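Side-chain contacts in tryptophanyl-tRNA synthetase (Campylobacter jejuni subsp. jejuni, PDB 3TZL), which probably catalyses the ATP-dependent attachment of tryptophan to its cognate tRNA, as a homodimeric class I aminoacyl-tRNA synthetase: residues G14-H17 with I18-F22; K192-K195 with S196-N199; N232-I235 with F236-A239. All blocks are in the same frame, centred on the assembly; numbering follows the deposited sequence.

How the interactions relate
Interactions 1 and 2 hold residues of the two signature motifs of a class I synthetase, and both grip the same ADP: 14-22 through the side chains of H17 and N20, 192-199 largely through backbone atoms, K195 NZ and a sodium ion. Their centres lie about 10 Å apart, and the selenium of selenomethionine M193 packs against H17, I18 and G19. Interaction 1 is mostly buried, whereas interaction 2 is a partly buried loop. Interaction 3, a short helix at 234-239, is buried but touches no ligand; its I238 CG2 packs on I18 CD1. Helix starts are capped in 1 and 3, by a capping box and a cysteine sulfur; interaction 2 is a turn pinned by an asparagine.

Interaction 1: G14-H17 with I18-F22; sequences GDLH and IGNYF. With ADP (adenosine-5'-diphosphate), chain I; PO4 (phosphate ion), chain K.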
# COMPACT_ATOMS: atom_id res chain seq x y z
N GLY B 14 8.51 -23.70 3.04
CA GLY B 14 8.65 -25.09 3.41
C GLY B 14 9.43 -25.28 4.70
O GLY B 14 9.44 -24.42 5.58
N ASP B 15 10.11 -26.42 4.81
CA ASP B 15 10.89 -26.71 6.00
C ASP B 15 12.33 -26.24 5.84
O ASP B 15 12.92 -26.40 4.77
CB ASP B 15 10.83 -28.20 6.30
CG ASP B 15 9.41 -28.69 6.44
OD1 ASP B 15 8.62 -28.00 7.13
OD2 ASP B 15 9.07 -29.74 5.84
N LEU B 16 12.87 -25.65 6.89
CA LEU B 16 14.28 -25.26 6.92
C LEU B 16 15.21 -26.49 6.99
O LEU B 16 15.00 -27.38 7.80
CB LEU B 16 14.56 -24.36 8.10
CG LEU B 16 14.03 -22.94 8.00
CD1 LEU B 16 14.27 -22.25 9.31
CD2 LEU B 16 14.71 -22.19 6.85
N HIS B 17 16.22 -26.52 6.13
CA HIS B 17 17.17 -27.64 6.12
C HIS B 17 18.59 -27.20 6.44
O HIS B 17 18.89 -26.01 6.49
CB HIS B 17 17.10 -28.43 4.80
CG HIS B 17 17.28 -27.59 3.57
ND1 HIS B 17 18.50 -27.07 3.19
CD2 HIS B 17 16.39 -27.20 2.62
CE1 HIS B 17 18.35 -26.39 2.07
NE2 HIS B 17 17.08 -26.45 1.70
N ILE B 18 19.49 -28.15 6.66
CA ILE B 18 20.85 -27.78 7.08
C ILE B 18 21.61 -26.98 6.02
O ILE B 18 22.64 -26.38 6.32
CB ILE B 18 21.66 -29.00 7.54
CG1 ILE B 18 21.80 -30.02 6.42
CG2 ILE B 18 21.00 -29.63 8.77
CD1 ILE B 18 22.81 -31.16 6.76
N GLY B 19 21.08 -26.95 4.80
CA GLY B 19 21.64 -26.12 3.75
C GLY B 19 21.34 -24.64 3.97
O GLY B 19 22.20 -23.79 3.79
N ASN B 20 20.11 -24.34 4.37
CA ASN B 20 19.75 -22.98 4.77
C ASN B 20 20.60 -22.55 5.95
O ASN B 20 21.05 -21.41 6.02
CB ASN B 20 18.27 -22.89 5.14
CG ASN B 20 17.36 -23.31 4.01
OD1 ASN B 20 16.61 -24.27 4.13
ND2 ASN B 20 17.43 -22.58 2.89
N TYR B 21 20.83 -23.48 6.87
CA TYR B 21 21.58 -23.15 8.07
C TYR B 21 23.03 -22.84 7.80
O TYR B 21 23.51 -21.75 8.10
CB TYR B 21 21.48 -24.26 9.12
CG TYR B 21 22.24 -23.89 10.36
CD1 TYR B 21 21.82 -22.83 11.15
CD2 TYR B 21 23.39 -24.56 10.73
CE1 TYR B 21 22.50 -22.45 12.27
CE2 TYR B 21 24.08 -24.19 11.87
CZ TYR B 21 23.63 -23.13 12.63
OH TYR B 21 24.29 -22.74 13.77
N PHE B 22 23.75 -23.81 7.23
CA PHE B 22 25.18 -23.65 7.04
C PHE B 22 25.49 -22.76 5.85
O PHE B 22 26.60 -22.25 5.72
CB PHE B 22 25.88 -25.01 6.90
CG PHE B 22 25.90 -25.82 8.17
CD1 PHE B 22 26.74 -25.47 9.22
CD2 PHE B 22 25.06 -26.91 8.33
CE1 PHE B 22 26.75 -26.20 10.40
CE2 PHE B 22 25.07 -27.65 9.51
CZ PHE B 22 25.91 -27.29 10.55
PB ADP I . 15.82 -24.37 -1.81
O1B ADP I . 15.87 -25.62 -0.98
O2B ADP I . 14.45 -23.74 -1.88
O3B ADP I . 16.52 -24.43 -3.15
PA ADP I . 16.18 -21.87 -0.52
O1A ADP I . 15.37 -22.00 0.74
O2A ADP I . 15.56 -21.20 -1.73
O3A ADP I . 16.69 -23.36 -0.91
O5' ADP I . 17.56 -21.11 -0.16
C5' ADP I . 17.57 -20.00 0.73
C4' ADP I . 19.01 -19.64 1.10
O4' ADP I . 19.67 -20.75 1.73
C3' ADP I . 19.82 -19.29 -0.14
O3' ADP I . 20.06 -17.88 -0.14
C2' ADP I . 21.12 -20.05 -0.03
O2' ADP I . 22.20 -19.16 0.26
C1' ADP I . 20.96 -20.99 1.15
N9 ADP I . 21.06 -22.41 0.71
C8 ADP I . 20.03 -23.20 0.33
N7 ADP I . 20.46 -24.44 -0.01
C5 ADP I . 21.79 -24.46 0.15
C6 ADP I . 22.87 -25.45 -0.03
N6 ADP I . 22.58 -26.71 -0.46
N1 ADP I . 24.14 -25.07 0.25
C2 ADP I . 24.42 -23.82 0.68
N3 ADP I . 23.49 -22.86 0.86
C4 ADP I . 22.18 -23.11 0.62
P PO4 K . 4.85 -23.16 2.37
O1 PO4 K . 3.36 -22.94 2.30
O2 PO4 K . 5.18 -23.76 3.72
O3 PO4 K . 5.27 -24.11 1.27
O4 PO4 K . 5.56 -21.84 2.19
O HOH W 1 13.95 -24.28 3.31
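The loop 14-17 runs straight into helix 18-30, whose first turn is joined to it by a backbone hydrogen bond of 3.2 Å from Y21 N to H17 O. This is the HIGH region of a class I synthetase, between the first strand of the nucleotide-binding fold and the helix after it. H17 is the N-cap and forms a capping box with N20. N20 OD1 takes the N-H of H17 at 3.0 Å, in its carbonyl plane and on a lone pair, with a practically straight N-H...O angle of 179°. H17 ND1 in turn receives a weak, bent bond from G19 N. The same OD1 lies over the centre of the imidazole face, 3.2 Å above the plane, and a water lies within bonding distance of both this oxygen and D15 O. L16 CD2 comes to 3.9 Å from N20 OD1, the two side chains crossing at about a right angle.

H17 CG stands between its backbone N and carbonyl carbon (chi1 54°), which folds the ring back over the helix start; its ND1 edge meets G19 while the NE2 edge faces the ligand. The amide plane of N20 is turned 35° from the ring. With OD1 held by the cap, N20 ND2 is directed at ADP, giving its N-H groups to O1A and to the ribose O4'. G19 lacks a side chain, and its carbonyl oxygen comes up to the adenine. The beta-phosphate is met by the ring edge: H17 NE2 donates in plane to ADP O1B at 3.1 Å.

Interaction 2: K192-K195 with S196-N199; sequences KMSK and SYQN. With NA (sodium ion), chain L; ADP (adenosine-5'-diphosphate), chain I.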
# COMPACT_ATOMS: atom_id res chain seq x y z
N LYS B 192 23.41 -30.63 -4.97
CA LYS B 192 23.22 -29.53 -4.03
C LYS B 192 21.90 -29.70 -3.30
O LYS B 192 20.87 -29.93 -3.94
CB LYS B 192 23.22 -28.19 -4.77
CG LYS B 192 22.63 -27.03 -3.98
CD LYS B 192 22.69 -25.72 -4.78
CE LYS B 192 22.15 -24.56 -3.95
NZ LYS B 192 22.78 -23.27 -4.35
N MSE B 193 21.94 -29.64 -1.97
CA MSE B 193 20.72 -29.79 -1.18
C MSE B 193 19.75 -28.66 -1.50
O MSE B 193 20.12 -27.49 -1.47
CB MSE B 193 21.04 -29.78 0.32
CG MSE B 193 19.85 -30.08 1.20
SE MSE B 193 20.25 -30.15 3.13
CE MSE B 193 21.43 -31.72 3.14
N SER B 194 18.52 -29.04 -1.82
CA SER B 194 17.45 -28.07 -2.04
C SER B 194 16.09 -28.75 -1.94
O SER B 194 15.99 -29.97 -2.13
CB SER B 194 17.58 -27.39 -3.40
OG SER B 194 16.99 -28.17 -4.42
N LYS B 195 15.06 -27.97 -1.64
CA LYS B 195 13.71 -28.50 -1.48
C LYS B 195 13.16 -29.06 -2.79
O LYS B 195 12.45 -30.07 -2.79
CB LYS B 195 12.75 -27.43 -0.92
CG LYS B 195 13.13 -26.91 0.45
CD LYS B 195 12.01 -26.10 1.07
CE LYS B 195 11.83 -24.78 0.35
NZ LYS B 195 12.97 -23.88 0.63
N SER B 196 13.51 -28.41 -3.90
CA SER B 196 13.04 -28.82 -5.22
C SER B 196 13.45 -30.26 -5.53
O SER B 196 12.71 -31.01 -6.18
CB SER B 196 13.60 -27.87 -6.29
OG SER B 196 13.69 -26.54 -5.80
N TYR B 197 14.63 -30.63 -5.04
CA TYR B 197 15.21 -31.94 -5.29
C TYR B 197 14.72 -33.02 -4.32
O TYR B 197 14.90 -34.21 -4.58
CB TYR B 197 16.73 -31.86 -5.19
CG TYR B 197 17.39 -31.15 -6.35
CD1 TYR B 197 16.86 -31.21 -7.63
CD2 TYR B 197 18.56 -30.42 -6.16
CE1 TYR B 197 17.46 -30.56 -8.69
CE2 TYR B 197 19.17 -29.76 -7.21
CZ TYR B 197 18.62 -29.84 -8.47
OH TYR B 197 19.24 -29.19 -9.52
N GLN B 198 14.11 -32.59 -3.22
CA GLN B 198 13.70 -33.50 -2.15
C GLN B 198 14.89 -34.31 -1.64
O GLN B 198 14.79 -35.52 -1.39
CB GLN B 198 12.56 -34.42 -2.61
CG GLN B 198 11.36 -33.68 -3.19
CD GLN B 198 10.37 -34.62 -3.86
OE1 GLN B 198 10.64 -35.16 -4.93
NE2 GLN B 198 9.22 -34.82 -3.23
N ASN B 199 16.02 -33.63 -1.49
CA ASN B 199 17.23 -34.28 -1.03
C ASN B 199 17.72 -33.67 0.28
O ASN B 199 18.92 -33.67 0.56
CB ASN B 199 18.31 -34.19 -2.12
CG ASN B 199 18.75 -32.76 -2.39
OD1 ASN B 199 18.20 -31.80 -1.83
ND2 ASN B 199 19.76 -32.61 -3.24
NA NA L . 14.66 -25.01 -4.42
PB ADP I . 15.82 -24.37 -1.81
O1B ADP I . 15.87 -25.62 -0.98
O2B ADP I . 14.45 -23.74 -1.88
O3B ADP I . 16.52 -24.43 -3.15
PA ADP I . 16.18 -21.87 -0.52
O1A ADP I . 15.37 -22.00 0.74
O2A ADP I . 15.56 -21.20 -1.73
O3A ADP I . 16.69 -23.36 -0.91
O5' ADP I . 17.56 -21.11 -0.16
C5' ADP I . 17.57 -20.00 0.73
C4' ADP I . 19.01 -19.64 1.10
O4' ADP I . 19.67 -20.75 1.73
C3' ADP I . 19.82 -19.29 -0.14
O3' ADP I . 20.06 -17.88 -0.14
C2' ADP I . 21.12 -20.05 -0.03
O2' ADP I . 22.20 -19.16 0.26
C1' ADP I . 20.96 -20.99 1.15
N9 ADP I . 21.06 -22.41 0.71
C8 ADP I . 20.03 -23.20 0.33
N7 ADP I . 20.46 -24.44 -0.01
C5 ADP I . 21.79 -24.46 0.15
C6 ADP I . 22.87 -25.45 -0.03
N6 ADP I . 22.58 -26.71 -0.46
N1 ADP I . 24.14 -25.07 0.25
C2 ADP I . 24.42 -23.82 0.68
N3 ADP I . 23.49 -22.86 0.86
C4 ADP I . 22.18 -23.11 0.62
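N199 pins the KMSKS loop with both ends of its amide: OD1 accepts from S194 N at 2.8 Å, in the carbonyl plane and on a lone pair, and ND2 donates to K192 O at 3.0 Å along an almost straight line. That donor stands above the K192 carbonyl plane, although the oxygen lies in the plane of the amide; ND2 also bonds D189. With OD1 turned to the same side as CA (chi2 -4°), the amide spans the two peptides flanking M193, a selenomethionine. A type I beta turn from K195 to Q198, closed by Q198 N to K195 O, reverses the chain between these points.

The loop meets the nucleotide at both ends, adenine and beta-phosphate. M193 O accepts from adenine N6 at 2.8 Å, and K195 N gives its hydrogen to O1B at 2.6 Å. Bent at its last two torsions, K195 curls back to place NZ 2.9 Å from ADP O2B, which it bonds. S196 OG and ADP O3B each bind a sodium ion at 2.3 Å, with O2B a longer ligand.

Outward lies Y197, its ring edge against the backbone: CD2 is 3.2 Å from K192 O, in the ring plane. M193 CG packs 3.8 Å from N199 O.

Interaction 3: N232-I235 with F236-A239; sequences NCNI and FKIA
C233 caps the N-terminus of the short helix 234-239 with its sulfur, a thiol in the N-cap place more often held by a serine, threonine, asparagine or aspartate. C233 SG accepts from F236 N at 3.6 Å with an N-H...S angle of 166°. SG stands anti to the backbone N (chi1 -178°), which carries it forward beside the carbonyl and in front of the first turn.

Three i to i+4 backbone bonds build the helix from here. K237 N donates to C233 O at 2.9 Å, I238 N to N234 O, and A239 N to I235 O at 2.7 Å. The last of these runs nearly along the carbonyl bond direction, whereas I238 N approaches from well above the N234 carbonyl plane.

Of the polar side chains, K237 lies back across the start of the helix. Its CG passes 3.2 Å from C233 O and its CD lies 3.8 Å from N234 OD1, the two side chains crossing at a slant. Beyond CG the chain is extended until chi4 (55°) bends it, and NZ ends beside N232, where it donates to the carbonyl oxygen of E231. N234 turns the other end of its amide, ND2, to a weak bond with V218 O.

The apolar pair within the turn is C233 CB and F236 CB, 4.1 Å apart. Beyond it, F236 meets H230 of the preceding loop and Y255 of helix 245-257 edge-to-face, and packs on L251; I235 lies against Y262, K266 and L269 of helix 262-276. N234 and I238 lie on V186, and N234 and I235 on I217, so the turn sits between these loops and the two helices.

Carbon groups also rest on carbonyl oxygens: A239 CB on I235 O, and I238 CG1 3.1 Å from N234 O.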
# COMPACT_ATOMS: atom_id res chain seq x y z
N ASN B 232 34.67 -39.35 -1.12
CA ASN B 232 33.51 -39.45 -2.01
C ASN B 232 32.19 -39.73 -1.29
O ASN B 232 31.14 -39.81 -1.92
CB ASN B 232 33.73 -40.52 -3.08
CG ASN B 232 34.80 -40.14 -4.08
OD1 ASN B 232 35.06 -38.95 -4.30
ND2 ASN B 232 35.42 -41.14 -4.70
N CYS B 233 32.26 -39.86 0.03
CA CYS B 233 31.10 -40.26 0.81
C CYS B 233 30.27 -39.06 1.23
O CYS B 233 30.78 -38.10 1.82
CB CYS B 233 31.55 -41.07 2.03
SG CYS B 233 30.21 -41.68 3.07
N ASN B 234 28.98 -39.11 0.93
CA ASN B 234 28.07 -38.04 1.29
C ASN B 234 27.74 -38.03 2.77
O ASN B 234 27.40 -36.99 3.33
CB ASN B 234 26.79 -38.11 0.46
CG ASN B 234 27.05 -37.91 -1.02
OD1 ASN B 234 27.91 -37.12 -1.41
ND2 ASN B 234 26.32 -38.65 -1.85
N ILE B 235 27.84 -39.19 3.42
CA ILE B 235 27.68 -39.22 4.86
C ILE B 235 28.82 -38.38 5.44
O ILE B 235 28.60 -37.46 6.22
CB ILE B 235 27.76 -40.64 5.44
CG1 ILE B 235 26.82 -41.59 4.69
CG2 ILE B 235 27.42 -40.64 6.91
CD1 ILE B 235 27.06 -43.04 5.05
N PHE B 236 30.04 -38.69 5.04
CA PHE B 236 31.18 -37.97 5.57
C PHE B 236 31.09 -36.47 5.25
O PHE B 236 31.25 -35.65 6.14
CB PHE B 236 32.50 -38.54 5.06
CG PHE B 236 33.70 -37.92 5.70
CD1 PHE B 236 34.21 -38.44 6.89
CD2 PHE B 236 34.31 -36.82 5.13
CE1 PHE B 236 35.32 -37.86 7.48
CE2 PHE B 236 35.42 -36.24 5.72
CZ PHE B 236 35.92 -36.76 6.90
N LYS B 237 30.82 -36.14 3.99
CA LYS B 237 30.71 -34.74 3.57
C LYS B 237 29.69 -33.97 4.41
O LYS B 237 29.92 -32.81 4.76
CB LYS B 237 30.32 -34.65 2.10
CG LYS B 237 31.39 -35.08 1.12
CD LYS B 237 30.88 -34.96 -0.31
CE LYS B 237 32.01 -35.03 -1.33
NZ LYS B 237 32.84 -36.26 -1.18
N ILE B 238 28.57 -34.61 4.73
CA ILE B 238 27.57 -33.99 5.58
C ILE B 238 27.97 -33.98 7.06
O ILE B 238 27.71 -33.01 7.78
CB ILE B 238 26.19 -34.66 5.41
CG1 ILE B 238 25.68 -34.46 3.98
CG2 ILE B 238 25.17 -34.08 6.40
CD1 ILE B 238 24.49 -35.31 3.67
N ALA B 239 28.63 -35.04 7.52
CA ALA B 239 29.09 -35.09 8.91
C ALA B 239 30.09 -33.96 9.22
O ALA B 239 30.09 -33.43 10.33
CB ALA B 239 29.71 -36.43 9.22